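Local coordinates for Methylcobalamin\: coenzyme M methyltransferase (Methanosarcina mazei, PDB 4AY7), which transfers the methyl group of a methylated corrinoid to coenzyme M, a zinc-dependent step of methanogenesis, at residues 298-310 with 334-346. Residues are numbered along the deposited sequence; the frame is centred on the assembly and turned at random.
Sequences LLPGPVDKIKAEA and ENVKALVAARDEF
Ile306, Lys307 and Ala310 of helix 303-310 pack against Asn335, Ala338, Leu339 and Ala342 of helix 334-346, two neighbouring outer helices of the TIM barrel joined through strand 320-323. The axes of these two helix segments cross at -43° and come within 8.4 Å, a spacing made possible by the small alanines that face the first helix.

The apolar part runs along this seam. Val303 CG1 and Ile306 CG2 both rest on the methyl of Ala338, while Ile306 CD1 reaches Asn335 CB at 3.4 Å. Further along, Ala310 CB and Ala342 CB meet at 3.4 Å, tighter than ordinary carbon contact. Leu298, at the end of the preceding helix, crosses Leu339 at about a right angle with CD1 against CG (3.9 Å), and both leucines also touch Pro323 of the strand beneath. The leucine pair thus lies on the barrel side of the seam, the side chain of Leu298 being about 8 Å from that of the zinc ligand Cys325.

One polar bond ties the end of helix 294-298 to helix 334-346. Asn335 ND2 donates to Leu298 O at 2.9 Å; the oxygen lies close to the amide plane of Asn335, while ND2 approaches 35° off the carbonyl plane of Leu298. Asn335 CG lies anti to its own carbonyl carbon, which carries the amide over to the turn that begins at Leu298 O, where Gly301 has positive phi and precedes a cis peptide to Pro302.

At the other end Lys307 is a knob among Ala338, Ala341, Ala342 and Glu345. Lys307 CG lies 3.6 Å from Ala338 O, and a bend at chi3 (-70°) takes the amine to Glu345, whose side chain is extended and whose OE2 accepts the salt bridge from Lys307 NZ through its syn lone pair, at 2.6 Å.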
loop_
_atom_site.group_PDB
_atom_site.type_symbol
_atom_site.label_atom_id
_atom_site.label_comp_id
_atom_site.label_asym_id
_atom_site.label_seq_id
_atom_site.Cartn_x
_atom_site.Cartn_y
_atom_site.Cartn_z
ATOM N N LEU A 298 -5.526 -12.193 -11.301
ATOM C CA LEU A 298 -6.442 -12.299 -10.192
ATOM C C LEU A 298 -7.881 -11.888 -10.627
ATOM O O LEU A 298 -8.859 -12.499 -10.186
ATOM C CB LEU A 298 -5.825 -11.477 -9.069
ATOM C CG LEU A 298 -6.041 -11.766 -7.596
ATOM C CD1 LEU A 298 -5.831 -13.165 -7.097
ATOM C CD2 LEU A 298 -5.092 -10.773 -6.894
ATOM N N LEU A 299 -7.998 -10.869 -11.477
ATOM C CA LEU A 299 -9.281 -10.321 -11.873
ATOM C C LEU A 299 -9.963 -11.333 -12.796
ATOM O O LEU A 299 -11.051 -11.726 -12.483
ATOM C CB LEU A 299 -9.126 -8.922 -12.506
ATOM C CG LEU A 299 -10.234 -8.335 -13.391
ATOM C CD1 LEU A 299 -11.565 -8.282 -12.601
ATOM C CD2 LEU A 299 -9.813 -6.977 -13.950
ATOM N N PRO A 300 -9.282 -11.787 -13.891
ATOM C CA PRO A 300 -9.974 -12.685 -14.803
ATOM C C PRO A 300 -9.991 -14.128 -14.398
ATOM O O PRO A 300 -10.800 -14.889 -14.893
ATOM C CB PRO A 300 -9.254 -12.475 -16.155
ATOM C CG PRO A 300 -7.947 -11.899 -15.844
ATOM C CD PRO A 300 -8.076 -11.193 -14.507
ATOM N N GLY A 301 -9.115 -14.532 -13.479
ATOM C CA GLY A 301 -8.849 -15.929 -13.283
ATOM C C GLY A 301 -8.350 -16.557 -14.598
ATOM O O GLY A 301 -7.745 -15.848 -15.427
ATOM N N PRO A 302 -8.566 -17.867 -14.771
ATOM C CA PRO A 302 -9.314 -18.720 -13.834
ATOM C C PRO A 302 -8.537 -19.127 -12.587
ATOM O O PRO A 302 -7.338 -18.722 -12.398
ATOM C CB PRO A 302 -9.601 -19.956 -14.659
ATOM C CG PRO A 302 -8.430 -20.031 -15.531
ATOM C CD PRO A 302 -8.143 -18.637 -15.947
ATOM N N VAL A 303 -9.229 -19.850 -11.706
ATOM C CA VAL A 303 -8.649 -20.197 -10.403
ATOM C C VAL A 303 -7.289 -20.932 -10.596
ATOM O O VAL A 303 -6.304 -20.711 -9.894
ATOM C CB VAL A 303 -9.689 -21.016 -9.562
ATOM C CG1 VAL A 303 -8.964 -21.848 -8.505
ATOM C CG2 VAL A 303 -10.703 -20.060 -8.877
ATOM N N ASP A 304 -7.236 -21.830 -11.555
ATOM C CA ASP A 304 -6.031 -22.624 -11.727
ATOM C C ASP A 304 -4.853 -21.857 -12.241
ATOM O O ASP A 304 -3.709 -22.268 -11.973
ATOM C CB ASP A 304 -6.281 -23.841 -12.633
ATOM C CG ASP A 304 -7.152 -24.887 -11.962
ATOM O OD1 ASP A 304 -7.303 -24.808 -10.714
ATOM O OD2 ASP A 304 -7.680 -25.788 -12.665
ATOM N N LYS A 305 -5.114 -20.745 -12.954
ATOM C CA LYS A 305 -4.047 -19.864 -13.382
ATOM C C LYS A 305 -3.486 -19.047 -12.221
ATOM O O LYS A 305 -2.258 -18.836 -12.086
ATOM C CB LYS A 305 -4.520 -19.030 -14.511
ATOM C CG LYS A 305 -3.512 -18.124 -15.195
ATOM C CD LYS A 305 -4.266 -16.938 -15.826
ATOM C CE LYS A 305 -3.325 -15.827 -16.383
ATOM N NZ LYS A 305 -3.470 -15.798 -17.860
ATOM N N ILE A 306 -4.367 -18.608 -11.318
ATOM C CA ILE A 306 -3.980 -17.919 -10.083
ATOM C C ILE A 306 -3.118 -18.879 -9.250
ATOM O O ILE A 306 -2.036 -18.474 -8.792
ATOM C CB ILE A 306 -5.187 -17.413 -9.306
ATOM C CG1 ILE A 306 -5.938 -16.390 -10.155
ATOM C CG2 ILE A 306 -4.858 -16.917 -7.882
ATOM C CD1 ILE A 306 -7.396 -16.106 -9.670
ATOM N N LYS A 307 -3.540 -20.127 -9.091
ATOM C CA LYS A 307 -2.766 -21.088 -8.247
ATOM C C LYS A 307 -1.406 -21.390 -8.858
ATOM O O LYS A 307 -0.414 -21.385 -8.144
ATOM C CB LYS A 307 -3.516 -22.366 -7.910
ATOM C CG LYS A 307 -4.802 -22.122 -7.117
ATOM C CD LYS A 307 -5.260 -23.326 -6.295
ATOM C CE LYS A 307 -5.764 -24.440 -7.140
ATOM N NZ LYS A 307 -6.272 -25.670 -6.388
ATOM N N ALA A 308 -1.366 -21.551 -10.163
ATOM C CA ALA A 308 -0.123 -21.773 -10.858
ATOM C C ALA A 308 0.906 -20.619 -10.677
ATOM O O ALA A 308 2.106 -20.861 -10.411
ATOM C CB ALA A 308 -0.356 -22.060 -12.329
ATOM N N GLU A 309 0.463 -19.386 -10.815
ATOM C CA GLU A 309 1.344 -18.227 -10.713
ATOM C C GLU A 309 1.716 -17.980 -9.274
ATOM O O GLU A 309 2.828 -17.547 -9.032
ATOM C CB GLU A 309 0.702 -16.978 -11.372
ATOM C CG GLU A 309 0.619 -17.214 -12.891
ATOM C CD GLU A 309 -0.131 -16.088 -13.629
ATOM O OE1 GLU A 309 -0.341 -14.994 -13.018
ATOM O OE2 GLU A 309 -0.529 -16.322 -14.826
ATOM N N ALA A 310 0.806 -18.263 -8.332
ATOM C CA ALA A 310 1.100 -18.260 -6.887
ATOM C C ALA A 310 2.220 -19.225 -6.533
ATOM O O ALA A 310 3.264 -18.878 -5.887
ATOM C CB ALA A 310 -0.137 -18.595 -6.065
ATOM N N GLU A 334 -13.849 -15.921 -5.206
ATOM C CA GLU A 334 -13.225 -17.217 -5.352
ATOM C C GLU A 334 -11.787 -17.024 -5.895
ATOM O O GLU A 334 -10.927 -17.869 -5.700
ATOM C CB GLU A 334 -14.043 -18.135 -6.281
ATOM C CG GLU A 334 -14.223 -17.573 -7.693
ATOM C CD GLU A 334 -14.592 -18.604 -8.772
ATOM O OE1 GLU A 334 -15.361 -19.541 -8.482
ATOM O OE2 GLU A 334 -14.073 -18.452 -9.920
ATOM N N ASN A 335 -11.546 -15.974 -6.635
ATOM C CA ASN A 335 -10.209 -15.730 -7.207
ATOM C C ASN A 335 -9.251 -15.280 -6.087
ATOM O O ASN A 335 -8.101 -15.722 -6.040
ATOM C CB ASN A 335 -10.262 -14.719 -8.353
ATOM C CG ASN A 335 -10.898 -15.302 -9.596
ATOM O OD1 ASN A 335 -11.456 -16.386 -9.516
ATOM N ND2 ASN A 335 -10.810 -14.619 -10.729
ATOM N N VAL A 336 -9.750 -14.515 -5.144
ATOM C CA VAL A 336 -8.899 -14.159 -3.955
ATOM C C VAL A 336 -8.595 -15.401 -3.099
ATOM O O VAL A 336 -7.432 -15.654 -2.655
ATOM C CB VAL A 336 -9.585 -13.103 -3.056
ATOM C CG1 VAL A 336 -8.643 -12.806 -1.863
ATOM C CG2 VAL A 336 -9.950 -11.833 -3.841
ATOM N N LYS A 337 -9.609 -16.241 -2.923
ATOM C CA LYS A 337 -9.464 -17.465 -2.175
ATOM C C LYS A 337 -8.472 -18.471 -2.813
ATOM O O LYS A 337 -7.888 -19.302 -2.133
ATOM C CB LYS A 337 -10.818 -18.173 -2.021
ATOM C CG LYS A 337 -11.766 -17.445 -1.098
ATOM C CD LYS A 337 -13.062 -18.167 -0.890
ATOM C CE LYS A 337 -12.844 -19.276 0.113
ATOM N NZ LYS A 337 -14.207 -19.846 0.268
ATOM N N ALA A 338 -8.327 -18.374 -4.134
ATOM C CA ALA A 338 -7.398 -19.204 -4.882
ATOM C C ALA A 338 -5.988 -18.864 -4.471
ATOM O O ALA A 338 -5.150 -19.731 -4.485
ATOM C CB ALA A 338 -7.581 -19.059 -6.386
ATOM N N LEU A 339 -5.678 -17.627 -4.091
ATOM C CA LEU A 339 -4.341 -17.351 -3.520
ATOM C C LEU A 339 -3.968 -18.121 -2.279
ATOM O O LEU A 339 -2.855 -18.648 -2.121
ATOM C CB LEU A 339 -4.192 -15.861 -3.130
ATOM C CG LEU A 339 -3.784 -14.853 -4.177
ATOM C CD1 LEU A 339 -3.624 -13.438 -3.539
ATOM C CD2 LEU A 339 -2.556 -15.347 -4.933
ATOM N N VAL A 340 -4.882 -18.129 -1.352
ATOM C CA VAL A 340 -4.755 -18.763 -0.088
ATOM C C VAL A 340 -4.655 -20.254 -0.306
ATOM O O VAL A 340 -3.748 -20.921 0.269
ATOM C CB VAL A 340 -5.963 -18.455 0.829
ATOM C CG1 VAL A 340 -5.801 -19.249 2.123
ATOM C CG2 VAL A 340 -6.081 -16.932 1.031
ATOM N N ALA A 341 -5.510 -20.797 -1.188
ATOM C CA ALA A 341 -5.447 -22.230 -1.502
ATOM C C ALA A 341 -4.061 -22.639 -2.091
ATOM O O ALA A 341 -3.505 -23.607 -1.674
ATOM C CB ALA A 341 -6.603 -22.649 -2.443
ATOM N N ALA A 342 -3.503 -21.847 -2.999
ATOM C CA ALA A 342 -2.177 -22.122 -3.532
ATOM C C ALA A 342 -1.108 -22.200 -2.422
ATOM O O ALA A 342 -0.163 -23.001 -2.449
ATOM C CB ALA A 342 -1.834 -21.075 -4.583
ATOM N N ARG A 343 -1.238 -21.326 -1.438
ATOM C CA ARG A 343 -0.261 -21.305 -0.363
ATOM C C ARG A 343 -0.436 -22.605 0.419
ATOM O O ARG A 343 0.515 -23.280 0.724
ATOM C CB ARG A 343 -0.445 -20.090 0.538
ATOM C CG ARG A 343 0.689 -19.787 1.508
ATOM C CD ARG A 343 0.783 -20.669 2.717
ATOM N NE ARG A 343 -0.510 -20.737 3.420
ATOM C CZ ARG A 343 -0.838 -19.976 4.431
ATOM N NH1 ARG A 343 -0.112 -18.960 4.803
ATOM N NH2 ARG A 343 -1.988 -20.151 5.004
ATOM N N ASP A 344 -1.671 -22.933 0.771
ATOM C CA ASP A 344 -1.870 -24.154 1.592
ATOM C C ASP A 344 -1.362 -25.456 0.889
ATOM O O ASP A 344 -0.746 -26.372 1.503
ATOM C CB ASP A 344 -3.336 -24.225 2.024
ATOM C CG ASP A 344 -3.682 -23.150 3.058
ATOM O OD1 ASP A 344 -2.766 -22.411 3.502
ATOM O OD2 ASP A 344 -4.870 -22.977 3.392
ATOM N N GLU A 345 -1.530 -25.466 -0.422
ATOM C CA GLU A 345 -1.128 -26.560 -1.270
ATOM C C GLU A 345 0.382 -26.776 -1.323
ATOM O O GLU A 345 0.881 -27.905 -1.317
ATOM C CB GLU A 345 -1.658 -26.283 -2.672
ATOM C CG GLU A 345 -3.131 -26.659 -2.776
ATOM C CD GLU A 345 -3.691 -26.465 -4.181
ATOM O OE1 GLU A 345 -2.883 -26.489 -5.164
ATOM O OE2 GLU A 345 -4.934 -26.283 -4.281
ATOM N N PHE A 346 1.111 -25.680 -1.363
ATOM C CA PHE A 346 2.564 -25.690 -1.415
ATOM C C PHE A 346 3.102 -26.433 -0.196
ATOM O O PHE A 346 4.130 -27.052 -0.252
ATOM C CB PHE A 346 3.048 -24.233 -1.443
ATOM C CG PHE A 346 4.494 -24.075 -1.675
ATOM C CD1 PHE A 346 5.028 -24.226 -2.957
ATOM C CD2 PHE A 346 5.317 -23.813 -0.645
ATOM C CE1 PHE A 346 6.395 -24.083 -3.173
ATOM C CE2 PHE A 346 6.692 -23.595 -0.868
ATOM C CZ PHE A 346 7.226 -23.756 -2.137
#